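Local coordinates for protein glycoside hydrolase, GH17 family (Formosa sp. Hel1_33_131, PDB 6FCG) that acts as an endo-laminarinase, probably cleaving internal beta-1,3-glucosidic links of laminarin, a storage glucan of marine algae, at residues I164-E169 against L205-S210; K230-V235 against L295-P300; T248-I253 against G314-K319; G320-D325 against L419-K424. One frame throughout, in Å; residues are numbered along the deposited sequence.

Interaction 1: I164-E169 against L205-S210; sequences IAVGNE and LWITSS
Ser-209 holds OG opposite its backbone N (chi1 -174°), a turn that lets OG donate to Val-166 O at 2.5 Å. Thr-208 OG1 takes the same position (chi1 -169°) and bonds to Tyr-237 O; the methyl CG2 then falls between N and the carbonyl carbon, against Ala-165 CB at 3.8 Å. Val-166 N donates almost straight to Thr-208 O (2.8 Å), and Thr-208 N donates to Ile-164 O (3.0 Å). Between Ala-165 and Asn-168 the register slips by one, a beta bulge with the extra residue in strand 161-168. Gly-167 there has positive phi, which suits glycine. Past it, Glu-169 N bonds to Ser-210 O at 2.8 Å. With an alanine in place of Ser-209, Val-166 O would probably lose its hydroxyl donor beside the bulge. On the face toward helix 182-197, Ile-164 CD1 meets Leu-205 CD2 at 4.0 Å. Ala-165 and Thr-208 lie on the other face, against Met-118. Asn-168 OD1 bonds to Arg-87 and Glu-169 OE2 to His-241. This is a parallel strand pair of a beta-alpha-beta unit in a TIM barrel. Its Asn-Glu ending is consistent with the acid/base position of clan GH-A enzymes.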
loop_
_atom_site.group_PDB
_atom_site.type_symbol
_atom_site.label_atom_id
_atom_site.label_comp_id
_atom_site.label_asym_id
_atom_site.label_seq_id
_atom_site.Cartn_x
_atom_site.Cartn_y
_atom_site.Cartn_z
ATOM N N ILE A 164 -31.421 38.323 2.918
ATOM C CA ILE A 164 -30.530 38.136 1.777
ATOM C C ILE A 164 -29.121 37.856 2.294
ATOM O O ILE A 164 -28.604 38.606 3.092
ATOM C CB ILE A 164 -30.520 39.324 0.843
ATOM C CG1 ILE A 164 -31.915 39.548 0.273
ATOM C CG2 ILE A 164 -29.536 39.076 -0.299
ATOM C CD1 ILE A 164 -32.052 40.764 -0.620
ATOM N N ALA A 165 -28.536 36.764 1.818
ATOM C CA ALA A 165 -27.152 36.401 2.105
ATOM C C ALA A 165 -26.282 36.719 0.907
ATOM O O ALA A 165 -26.524 36.198 -0.203
ATOM C CB ALA A 165 -27.060 34.928 2.420
ATOM N N VAL A 166 -25.294 37.583 1.109
ATOM C CA VAL A 166 -24.321 37.950 0.069
ATOM C C VAL A 166 -23.178 36.955 0.093
ATOM O O VAL A 166 -22.281 37.035 0.938
ATOM C CB VAL A 166 -23.773 39.363 0.315
ATOM C CG1 VAL A 166 -22.740 39.732 -0.742
ATOM C CG2 VAL A 166 -24.900 40.370 0.299
ATOM N N GLY A 167 -23.248 35.987 -0.796
ATOM C CA GLY A 167 -22.217 34.961 -0.904
ATOM C C GLY A 167 -22.438 33.698 -0.093
ATOM O O GLY A 167 -23.145 33.684 0.919
ATOM N N ASN A 168 -21.863 32.615 -0.589
ATOM C CA ASN A 168 -21.854 31.360 0.111
ATOM C C ASN A 168 -20.458 30.763 0.111
ATOM O O ASN A 168 -20.002 30.169 -0.900
ATOM C CB ASN A 168 -22.830 30.344 -0.515
ATOM C CG ASN A 168 -22.738 28.987 0.177
ATOM O OD1 ASN A 168 -23.118 28.857 1.319
ATOM N ND2 ASN A 168 -22.216 28.002 -0.499
ATOM N N GLU A 169 -19.808 30.882 1.258
ATOM C CA GLU A 169 -18.423 30.450 1.424
ATOM C C GLU A 169 -17.532 31.190 0.435
ATOM O O GLU A 169 -16.503 30.675 -0.016
ATOM C CB GLU A 169 -18.277 28.915 1.332
ATOM C CG GLU A 169 -18.786 28.215 2.581
ATOM C CD GLU A 169 -18.778 26.691 2.504
ATOM O OE1 GLU A 169 -18.109 26.177 1.598
ATOM O OE2 GLU A 169 -19.431 26.002 3.330
ATOM N N LEU A 205 -35.714 43.723 6.677
ATOM C CA LEU A 205 -34.993 42.730 5.893
ATOM C C LEU A 205 -33.570 42.661 6.375
ATOM O O LEU A 205 -32.897 43.684 6.455
ATOM C CB LEU A 205 -34.994 43.106 4.405
ATOM C CG LEU A 205 -34.301 42.156 3.444
ATOM C CD1 LEU A 205 -35.118 40.903 3.235
ATOM C CD2 LEU A 205 -34.048 42.824 2.119
ATOM N N TRP A 206 -33.123 41.476 6.741
ATOM C CA TRP A 206 -31.799 41.318 7.310
ATOM C C TRP A 206 -30.798 40.924 6.234
ATOM O O TRP A 206 -31.110 40.125 5.357
ATOM C CB TRP A 206 -31.839 40.323 8.490
ATOM C CG TRP A 206 -32.058 40.987 9.824
ATOM C CD1 TRP A 206 -32.531 42.243 10.040
ATOM C CD2 TRP A 206 -31.828 40.421 11.121
ATOM N NE1 TRP A 206 -32.608 42.500 11.382
ATOM C CE2 TRP A 206 -32.203 41.396 12.071
ATOM C CE3 TRP A 206 -31.361 39.190 11.569
ATOM C CZ2 TRP A 206 -32.101 41.190 13.434
ATOM C CZ3 TRP A 206 -31.267 38.968 12.935
ATOM C CH2 TRP A 206 -31.637 39.970 13.853
ATOM N N ILE A 207 -29.588 41.480 6.327
ATOM C CA ILE A 207 -28.528 41.202 5.373
ATOM C C ILE A 207 -27.403 40.488 6.076
ATOM O O ILE A 207 -27.043 40.831 7.196
ATOM C CB ILE A 207 -27.996 42.488 4.752
ATOM C CG1 ILE A 207 -29.149 43.385 4.277
ATOM C CG2 ILE A 207 -27.060 42.164 3.589
ATOM C CD1 ILE A 207 -30.044 42.775 3.205
ATOM N N THR A 208 -26.834 39.488 5.413
ATOM C CA THR A 208 -25.706 38.715 5.969
ATOM C C THR A 208 -24.819 38.231 4.855
ATOM O O THR A 208 -25.024 38.580 3.688
ATOM C CB THR A 208 -26.202 37.506 6.811
ATOM O OG1 THR A 208 -25.128 36.920 7.549
ATOM C CG2 THR A 208 -26.871 36.433 5.931
ATOM N N SER A 209 -23.806 37.456 5.233
ATOM C CA SER A 209 -23.051 36.617 4.310
ATOM C C SER A 209 -22.938 35.266 4.966
ATOM O O SER A 209 -22.764 35.189 6.167
ATOM C CB SER A 209 -21.669 37.187 4.046
ATOM O OG SER A 209 -20.997 36.450 3.040
ATOM N N SER A 210 -23.067 34.194 4.193
ATOM C CA SER A 210 -23.009 32.865 4.779
ATOM C C SER A 210 -21.646 32.280 4.446
ATOM O O SER A 210 -21.282 32.130 3.280
ATOM C CB SER A 210 -24.178 32.004 4.300
ATOM O OG SER A 210 -24.561 31.082 5.310
#

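Interaction 2: K230-V235 against L295-P300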
loop_
_atom_site.group_PDB
_atom_site.type_symbol
_atom_site.label_atom_id
_atom_site.label_comp_id
_atom_site.label_asym_id
_atom_site.label_seq_id
_atom_site.Cartn_x
_atom_site.Cartn_y
_atom_site.Cartn_z
ATOM N N LYS A 230 -15.130 45.706 9.009
ATOM C CA LYS A 230 -16.187 46.542 8.450
ATOM C C LYS A 230 -17.389 45.713 8.010
ATOM O O LYS A 230 -18.535 46.166 8.160
ATOM C CB LYS A 230 -15.696 47.374 7.249
ATOM C CG LYS A 230 -14.580 48.346 7.585
ATOM C CD LYS A 230 -14.468 49.483 6.593
ATOM C CE LYS A 230 -13.140 50.179 6.810
ATOM N NZ LYS A 230 -12.275 49.934 5.671
ATOM N N LEU A 231 -17.128 44.523 7.459
ATOM C CA LEU A 231 -18.193 43.615 7.080
ATOM C C LEU A 231 -18.993 43.140 8.280
ATOM O O LEU A 231 -20.217 43.092 8.237
ATOM C CB LEU A 231 -17.629 42.398 6.344
ATOM C CG LEU A 231 -18.658 41.339 5.930
ATOM C CD1 LEU A 231 -19.652 41.899 4.927
ATOM C CD2 LEU A 231 -17.949 40.147 5.338
ATOM N N ILE A 232 -18.293 42.789 9.352
ATOM C CA ILE A 232 -18.944 42.409 10.602
ATOM C C ILE A 232 -19.820 43.545 11.149
ATOM O O ILE A 232 -20.880 43.258 11.691
ATOM C CB ILE A 232 -17.930 41.937 11.654
ATOM C CG1 ILE A 232 -17.334 40.595 11.228
ATOM C CG2 ILE A 232 -18.576 41.780 13.021
ATOM C CD1 ILE A 232 -15.999 40.283 11.857
ATOM N N GLU A 233 -19.382 44.808 11.007
ATOM C CA GLU A 233 -20.222 45.988 11.325
ATOM C C GLU A 233 -21.424 46.121 10.414
ATOM O O GLU A 233 -22.478 46.460 10.877
ATOM C CB GLU A 233 -19.450 47.353 11.263
ATOM C CG GLU A 233 -18.568 47.698 12.526
ATOM C CD GLU A 233 -19.324 47.982 13.836
ATOM O OE1 GLU A 233 -20.507 47.655 14.001
ATOM O OE2 GLU A 233 -18.681 48.478 14.784
ATOM N N ALA A 234 -21.255 45.886 9.120
ATOM C CA ALA A 234 -22.312 46.163 8.143
ATOM C C ALA A 234 -23.455 45.162 8.149
ATOM O O ALA A 234 -24.593 45.557 7.918
ATOM C CB ALA A 234 -21.727 46.259 6.744
ATOM N N VAL A 235 -23.179 43.882 8.408
ATOM C CA VAL A 235 -24.241 42.844 8.379
ATOM C C VAL A 235 -25.200 42.960 9.558
ATOM O O VAL A 235 -24.844 43.514 10.591
ATOM C CB VAL A 235 -23.689 41.384 8.336
ATOM C CG1 VAL A 235 -22.917 41.152 7.059
ATOM C CG2 VAL A 235 -22.850 41.030 9.552
ATOM N N LEU A 295 -13.352 42.651 18.916
ATOM C CA LEU A 295 -13.507 43.897 18.157
ATOM C C LEU A 295 -14.465 44.897 18.804
ATOM O O LEU A 295 -14.711 45.945 18.226
ATOM C CB LEU A 295 -14.020 43.585 16.750
ATOM C CG LEU A 295 -13.152 42.688 15.852
ATOM C CD1 LEU A 295 -13.896 42.318 14.574
ATOM C CD2 LEU A 295 -11.848 43.396 15.510
ATOM N N GLY A 296 -15.041 44.573 19.960
ATOM C CA GLY A 296 -16.085 45.389 20.569
ATOM C C GLY A 296 -17.374 45.493 19.751
ATOM O O GLY A 296 -17.986 46.546 19.707
ATOM N N ILE A 297 -17.781 44.403 19.102
ATOM C CA ILE A 297 -18.984 44.379 18.273
ATOM C C ILE A 297 -19.920 43.303 18.811
ATOM O O ILE A 297 -19.504 42.179 19.109
ATOM C CB ILE A 297 -18.655 44.124 16.794
ATOM C CG1 ILE A 297 -17.746 45.243 16.282
ATOM C CG2 ILE A 297 -19.940 44.064 15.955
ATOM C CD1 ILE A 297 -17.207 45.064 14.882
ATOM N N ASN A 298 -21.191 43.663 18.953
ATOM C CA ASN A 298 -22.215 42.715 19.388
ATOM C C ASN A 298 -23.183 42.441 18.255
ATOM O O ASN A 298 -23.878 43.338 17.810
ATOM C CB ASN A 298 -22.964 43.268 20.585
ATOM C CG ASN A 298 -23.871 42.231 21.213
ATOM O OD1 ASN A 298 -23.480 41.072 21.402
ATOM N ND2 ASN A 298 -25.086 42.639 21.551
ATOM N N LYS A 299 -23.135 41.239 17.709
ATOM C CA LYS A 299 -24.044 40.829 16.633
ATOM C C LYS A 299 -24.513 39.431 16.933
ATOM O O LYS A 299 -23.756 38.638 17.474
ATOM C CB LYS A 299 -23.341 40.804 15.279
ATOM C CG LYS A 299 -23.003 42.164 14.758
ATOM C CD LYS A 299 -24.021 42.647 13.762
ATOM C CE LYS A 299 -24.008 44.167 13.707
ATOM N NZ LYS A 299 -23.346 44.794 12.560
ATOM N N PRO A 300 -25.748 39.107 16.543
ATOM C CA PRO A 300 -26.136 37.708 16.620
ATOM C C PRO A 300 -25.318 36.815 15.654
ATOM O O PRO A 300 -24.886 37.254 14.584
ATOM C CB PRO A 300 -27.619 37.721 16.227
ATOM C CG PRO A 300 -27.998 39.160 16.091
ATOM C CD PRO A 300 -26.745 39.913 15.830
#
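Lys-299, Ile-232 and Ile-297 carry this contact. Lys-299 reaches the C-terminal end of helix 226-234 with a chain bent at chi2 (-98°) and again at chi4. Its NZ donates to Val-235 O at 2.8 Å, nearly in line with the carbonyl. It also donates to Ile-232 O at 3.0 Å, in the plane of that carbonyl and on a lone pair. The ammonium group therefore bridges two carbonyls, and its charge would probably suit the negative end of the helix. The methylenes follow the same path, with CE 3.3 Å from Val-235 O. With a methionine in its place, the two carbonyls would probably lose their shared donor and the helix end its nearby positive charge.

Ile-232 supplies the apolar half. Its CG2 touches Ile-297 CG2 at 4.0 Å, and its CD1 meets Leu-295 CD1 at 4.0 Å, the two side chains crossing at about a right angle.

The bent side chain of Glu-233 crosses Ile-297 obliquely, with Glu-233 OE2 3.7 Å from Ile-297 CG1. Glu-233 OE1 stays 4.3 Å from Lys-299 NZ, beyond a salt bridge. Gly-296 closes helix 266-294 with a Schellman motif, and the chain then runs into strand 301-305. The arrangement joins two successive helix-to-strand connections at the N-terminal end of a TIM barrel's strands.

Interaction 3: T248-I253 against G314-K319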
loop_
_atom_site.group_PDB
_atom_site.type_symbol
_atom_site.label_atom_id
_atom_site.label_comp_id
_atom_site.label_asym_id
_atom_site.label_seq_id
_atom_site.Cartn_x
_atom_site.Cartn_y
_atom_site.Cartn_z
ATOM N N THR A 248 -13.449 14.990 10.403
ATOM C CA THR A 248 -13.066 13.585 10.707
ATOM C C THR A 248 -11.964 13.024 9.769
ATOM O O THR A 248 -11.287 12.040 10.120
ATOM C CB THR A 248 -14.215 12.577 10.658
ATOM O OG1 THR A 248 -14.734 12.466 9.323
ATOM C CG2 THR A 248 -15.293 12.964 11.620
ATOM N N HIS A 249 -11.792 13.648 8.596
ATOM C CA HIS A 249 -10.626 13.402 7.760
ATOM C C HIS A 249 -9.559 14.511 7.812
ATOM O O HIS A 249 -8.392 14.220 8.023
ATOM C CB HIS A 249 -11.077 13.228 6.342
ATOM C CG HIS A 249 -9.958 12.946 5.403
ATOM N ND1 HIS A 249 -9.378 13.926 4.626
ATOM C CD2 HIS A 249 -9.306 11.797 5.114
ATOM C CE1 HIS A 249 -8.423 13.387 3.886
ATOM N NE2 HIS A 249 -8.364 12.097 4.161
ATOM N N TYR A 250 -9.949 15.766 7.583
ATOM C CA TYR A 250 -8.999 16.890 7.434
ATOM C C TYR A 250 -8.389 17.406 8.737
ATOM O O TYR A 250 -7.375 18.093 8.690
ATOM C CB TYR A 250 -9.624 18.081 6.675
ATOM C CG TYR A 250 -9.787 17.809 5.238
ATOM C CD1 TYR A 250 -8.728 17.989 4.354
ATOM C CD2 TYR A 250 -10.989 17.302 4.740
ATOM C CE1 TYR A 250 -8.868 17.684 3.001
ATOM C CE2 TYR A 250 -11.143 17.014 3.391
ATOM C CZ TYR A 250 -10.082 17.180 2.535
ATOM O OH TYR A 250 -10.259 16.904 1.216
ATOM N N ASN A 251 -9.009 17.123 9.869
ATOM C CA ASN A 251 -8.443 17.472 11.148
ATOM C C ASN A 251 -8.997 16.554 12.231
ATOM O O ASN A 251 -9.822 16.943 13.052
ATOM C CB ASN A 251 -8.664 18.952 11.481
ATOM C CG ASN A 251 -8.045 19.340 12.829
ATOM O OD1 ASN A 251 -7.035 18.735 13.283
ATOM N ND2 ASN A 251 -8.667 20.314 13.498
ATOM N N PRO A 252 -8.505 15.316 12.249
ATOM C CA PRO A 252 -9.159 14.229 12.975
ATOM C C PRO A 252 -8.862 14.080 14.453
ATOM O O PRO A 252 -9.275 13.064 15.036
ATOM C CB PRO A 252 -8.697 12.988 12.201
ATOM C CG PRO A 252 -7.372 13.358 11.656
ATOM C CD PRO A 252 -7.362 14.851 11.442
ATOM N N ILE A 253 -8.229 15.064 15.083
ATOM C CA ILE A 253 -7.738 14.902 16.467
ATOM C C ILE A 253 -8.876 14.661 17.481
ATOM O O ILE A 253 -8.670 13.996 18.490
ATOM C CB ILE A 253 -6.785 16.041 16.904
ATOM C CG1 ILE A 253 -5.408 16.036 16.170
ATOM C CG2 ILE A 253 -6.466 15.969 18.396
ATOM C CD1 ILE A 253 -5.347 15.758 14.664
ATOM N N GLY A 314 -15.587 7.747 -0.380
ATOM C CA GLY A 314 -14.245 8.333 -0.314
ATOM C C GLY A 314 -13.776 8.373 1.130
ATOM O O GLY A 314 -13.835 7.354 1.857
ATOM N N TYR A 315 -13.386 9.561 1.553
ATOM C CA TYR A 315 -12.719 9.753 2.829
ATOM C C TYR A 315 -13.540 9.553 4.093
ATOM O O TYR A 315 -12.953 9.287 5.142
ATOM C CB TYR A 315 -12.182 11.168 2.950
ATOM C CG TYR A 315 -11.165 11.583 1.936
ATOM C CD1 TYR A 315 -10.145 10.720 1.515
ATOM C CD2 TYR A 315 -11.187 12.896 1.407
ATOM C CE1 TYR A 315 -9.197 11.151 0.575
ATOM C CE2 TYR A 315 -10.244 13.335 0.470
ATOM C CZ TYR A 315 -9.256 12.465 0.064
ATOM O OH TYR A 315 -8.350 12.892 -0.839
ATOM N N TYR A 316 -14.853 9.689 4.015
ATOM C CA TYR A 316 -15.679 9.761 5.216
ATOM C C TYR A 316 -16.473 8.480 5.566
ATOM O O TYR A 316 -17.134 8.445 6.613
ATOM C CB TYR A 316 -16.643 10.931 5.076
ATOM C CG TYR A 316 -15.976 12.176 4.549
ATOM C CD1 TYR A 316 -15.085 12.903 5.350
ATOM C CD2 TYR A 316 -16.210 12.615 3.246
ATOM C CE1 TYR A 316 -14.465 14.040 4.872
ATOM C CE2 TYR A 316 -15.610 13.751 2.763
ATOM C CZ TYR A 316 -14.728 14.456 3.569
ATOM O OH TYR A 316 -14.131 15.592 3.058
ATOM N N GLY A 317 -16.400 7.437 4.718
ATOM C CA GLY A 317 -17.112 6.172 4.962
ATOM C C GLY A 317 -16.215 4.991 5.332
ATOM O O GLY A 317 -15.207 5.138 6.035
ATOM N N ALA A 318 -16.594 3.808 4.869
ATOM C CA ALA A 318 -15.834 2.565 5.138
ATOM C C ALA A 318 -14.361 2.607 4.701
ATOM O O ALA A 318 -13.530 1.990 5.319
ATOM C CB ALA A 318 -16.541 1.364 4.488
ATOM N N LYS A 319 -14.045 3.341 3.638
ATOM C CA LYS A 319 -12.675 3.416 3.122
ATOM C C LYS A 319 -11.862 4.540 3.752
ATOM O O LYS A 319 -10.753 4.824 3.302
ATOM C CB LYS A 319 -12.675 3.588 1.594
ATOM C CG LYS A 319 -13.543 2.585 0.794
ATOM C CD LYS A 319 -12.760 1.987 -0.370
ATOM C CE LYS A 319 -12.908 2.770 -1.666
ATOM N NZ LYS A 319 -12.522 1.918 -2.823
#
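Ring stacking between His-249 and Tyr-315 is the main feature. The two rings form an offset stack, with centroids 3.9 Å apart and planes only 9° from parallel. Tyr-315 CG sits over the centre of the imidazole, and His-249 CE1 over the centre of the phenol ring. His-249 places its ring there by turning CG opposite the backbone N (chi1 -179°). Tyr-315 CB adds a CH-pi contact over the same imidazole, 3.9 Å from the ring's centroid.

Hydroxyl groups against aromatic carbons form a second group. Tyr-316 OH lies at the edge of the Tyr-250 ring, 3.3 Å from Tyr-250 CE2. Tyr-250 OH approaches Tyr-315 CE2 obliquely at 3.6 Å. The two segments exchange no hydrogen bond.

Aliphatic and mixed contacts are fewer. His-249 CB packs on Tyr-316 CE1 at 3.8 Å. Thr-248 OG1 comes to the edge of the same ring, 4.0 Å from Tyr-316 CD1, while bonding to Met-245 O and Ser-321 OG. His-246 meets the Tyr-316 ring edge-to-face.

Tyr-315 and Tyr-316 belong to the type I turn from Gly-314 to Gly-317. The aromatic cluster thus links the end of helix 244-250, in the connection after strand 238-241, to the loop after strand 301-305. In a TIM barrel these connections stand at the C-terminal end of the strands, the end that holds the active site in GH17 enzymes.

Interaction 4: G320-D325 against L419-K424; sequences GSKATD and LPPVKK
Ser-321 O meets two groups, the indole NE1 of Trp-255, which donates a hydrogen bond, and Pro-421 CD, which packs against it at 3.6 Å. The same indole residue packs on Pro-420 and Pro-421, so Trp-255 serves both sides of the contact. The two segments are not hydrogen-bonded to each other. They meet through one lysine stem, proline carbons and carbonyl oxygens.

Of the residues here, Lys-322 has the most surface buried. Its backbone is in the left-handed helical region (positive phi), and its CB is directed at the other segment. CB lies 3.4 Å from Leu-419 O, and CG lies 3.6 Å from Leu-419 O. The stem passes along Pro-420 and Pro-421. A bend at chi2 (-77°) then leads the rest of the chain away. Its NZ bonds to Ala-318 O instead, and makes a long, weak ion pair with Glu-418.

The proline-rich segment has support behind it. Pro-420 packs on Val-257 and on Ala-273 of helix 266-294. Leu-419 packs on Leu-415 of a second subunit. On the loop side, Ser-321 OG is hydrogen-bonded to Thr-248 OG1. The contact is small and joins the end of the loop after strand 301-305 to the C-terminal segment. That segment continues as strand 422-423, which pairs in parallel with strand 257-258 beside the TIM barrel.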
loop_
_atom_site.group_PDB
_atom_site.type_symbol
_atom_site.label_atom_id
_atom_site.label_comp_id
_atom_site.label_asym_id
_atom_site.label_seq_id
_atom_site.Cartn_x
_atom_site.Cartn_y
_atom_site.Cartn_z
ATOM N N GLY A 320 -12.408 5.183 4.784
ATOM C CA GLY A 320 -11.742 6.293 5.473
ATOM C C GLY A 320 -12.200 6.382 6.923
ATOM O O GLY A 320 -12.070 5.424 7.667
ATOM N N SER A 321 -12.771 7.518 7.307
ATOM C CA SER A 321 -12.982 7.864 8.727
ATOM C C SER A 321 -14.153 7.193 9.428
ATOM O O SER A 321 -14.317 7.388 10.616
ATOM C CB SER A 321 -13.141 9.365 8.861
ATOM O OG SER A 321 -14.428 9.795 8.438
ATOM N N LYS A 322 -14.953 6.399 8.714
ATOM C CA LYS A 322 -16.111 5.681 9.315
ATOM C C LYS A 322 -17.181 6.625 9.894
ATOM O O LYS A 322 -17.869 6.277 10.853
ATOM C CB LYS A 322 -15.674 4.685 10.412
ATOM C CG LYS A 322 -14.426 3.874 10.143
ATOM C CD LYS A 322 -14.661 2.735 9.195
ATOM C CE LYS A 322 -13.450 1.828 9.310
ATOM N NZ LYS A 322 -13.194 1.042 8.092
ATOM N N ALA A 323 -17.317 7.803 9.315
ATOM C CA ALA A 323 -18.257 8.799 9.812
ATOM C C ALA A 323 -19.665 8.628 9.252
ATOM O O ALA A 323 -20.640 8.747 9.977
ATOM C CB ALA A 323 -17.740 10.182 9.474
ATOM N N THR A 324 -19.767 8.317 7.973
ATOM C CA THR A 324 -21.024 8.390 7.274
ATOM C C THR A 324 -21.916 7.142 7.372
ATOM O O THR A 324 -21.524 6.073 6.950
ATOM C CB THR A 324 -20.787 8.659 5.792
ATOM O OG1 THR A 324 -19.919 7.659 5.251
ATOM C CG2 THR A 324 -20.169 10.019 5.612
ATOM N N ASP A 325 -23.115 7.339 7.924
ATOM C CA ASP A 325 -24.234 6.385 7.910
ATOM C C ASP A 325 -25.449 7.094 8.521
ATOM O O ASP A 325 -25.290 8.146 9.152
ATOM C CB ASP A 325 -23.902 5.078 8.667
ATOM C CG ASP A 325 -23.538 5.323 10.123
ATOM O OD1 ASP A 325 -24.443 5.737 10.886
ATOM O OD2 ASP A 325 -22.355 5.084 10.499
ATOM N N LEU A 419 -17.937 1.379 13.646
ATOM C CA LEU A 419 -17.467 2.225 14.750
ATOM C C LEU A 419 -16.372 3.178 14.302
ATOM O O LEU A 419 -15.670 2.912 13.331
ATOM C CB LEU A 419 -16.955 1.409 15.943
ATOM C CG LEU A 419 -18.110 0.811 16.746
ATOM C CD1 LEU A 419 -18.273 -0.658 16.414
ATOM C CD2 LEU A 419 -17.883 0.980 18.230
ATOM N N PRO A 420 -16.209 4.292 15.034
ATOM C CA PRO A 420 -15.085 5.164 14.723
ATOM C C PRO A 420 -13.756 4.433 14.940
ATOM O O PRO A 420 -13.700 3.479 15.701
ATOM C CB PRO A 420 -15.245 6.314 15.710
ATOM C CG PRO A 420 -16.675 6.278 16.149
ATOM C CD PRO A 420 -17.093 4.854 16.077
ATOM N N PRO A 421 -12.695 4.874 14.262
ATOM C CA PRO A 421 -11.435 4.198 14.442
ATOM C C PRO A 421 -10.895 4.377 15.867
ATOM O O PRO A 421 -11.075 5.428 16.484
ATOM C CB PRO A 421 -10.523 4.882 13.408
ATOM C CG PRO A 421 -11.078 6.254 13.268
ATOM C CD PRO A 421 -12.560 6.108 13.456
ATOM N N VAL A 422 -10.229 3.337 16.363
ATOM C CA VAL A 422 -9.549 3.361 17.651
ATOM C C VAL A 422 -8.279 4.233 17.568
ATOM O O VAL A 422 -7.535 4.138 16.610
ATOM C CB VAL A 422 -9.202 1.918 18.090
ATOM C CG1 VAL A 422 -8.218 1.917 19.269
ATOM C CG2 VAL A 422 -10.483 1.163 18.445
ATOM N N LYS A 423 -8.090 5.137 18.535
ATOM C CA LYS A 423 -6.861 5.976 18.591
ATOM C C LYS A 423 -6.208 5.902 19.976
ATOM O O LYS A 423 -6.837 5.631 20.991
ATOM C CB LYS A 423 -7.106 7.434 18.182
ATOM C CG LYS A 423 -7.705 7.538 16.801
ATOM C CD LYS A 423 -7.439 8.851 16.086
ATOM C CE LYS A 423 -8.280 8.874 14.817
ATOM N NZ LYS A 423 -8.227 10.151 14.079
ATOM N N LYS A 424 -4.918 6.128 20.083
ATOM C CA LYS A 424 -4.391 6.061 21.428
ATOM C C LYS A 424 -4.163 7.557 21.778
ATOM O O LYS A 424 -4.100 8.445 20.881
ATOM C CB LYS A 424 -3.267 4.962 21.583
ATOM C CG LYS A 424 -3.887 3.563 21.858
#

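How the interactions relate
The four contacts fall into two pairs; interactions 1 to 3 lie in the TIM barrel, and interaction 4 ties a barrel loop to the C-terminal segment. Interactions 1 and 2 touch where Val-235 CB lies 3.6 Å from Ile-207 O. Interactions 3 and 4 are closer, with centres about 7 Å apart. Within their shared loop, Tyr-316 O lies 2.8 Å from Ala-323 N, probably hydrogen-bonded. The centres of interactions 2 and 4 are about 38 Å apart. Interaction 1 includes Glu-169, which touches Glu-305; this pair of glutamates is consistent with the active site of GH17 enzymes. Interaction 3 comes within about 11 Å of interaction 1 at the nearest atoms.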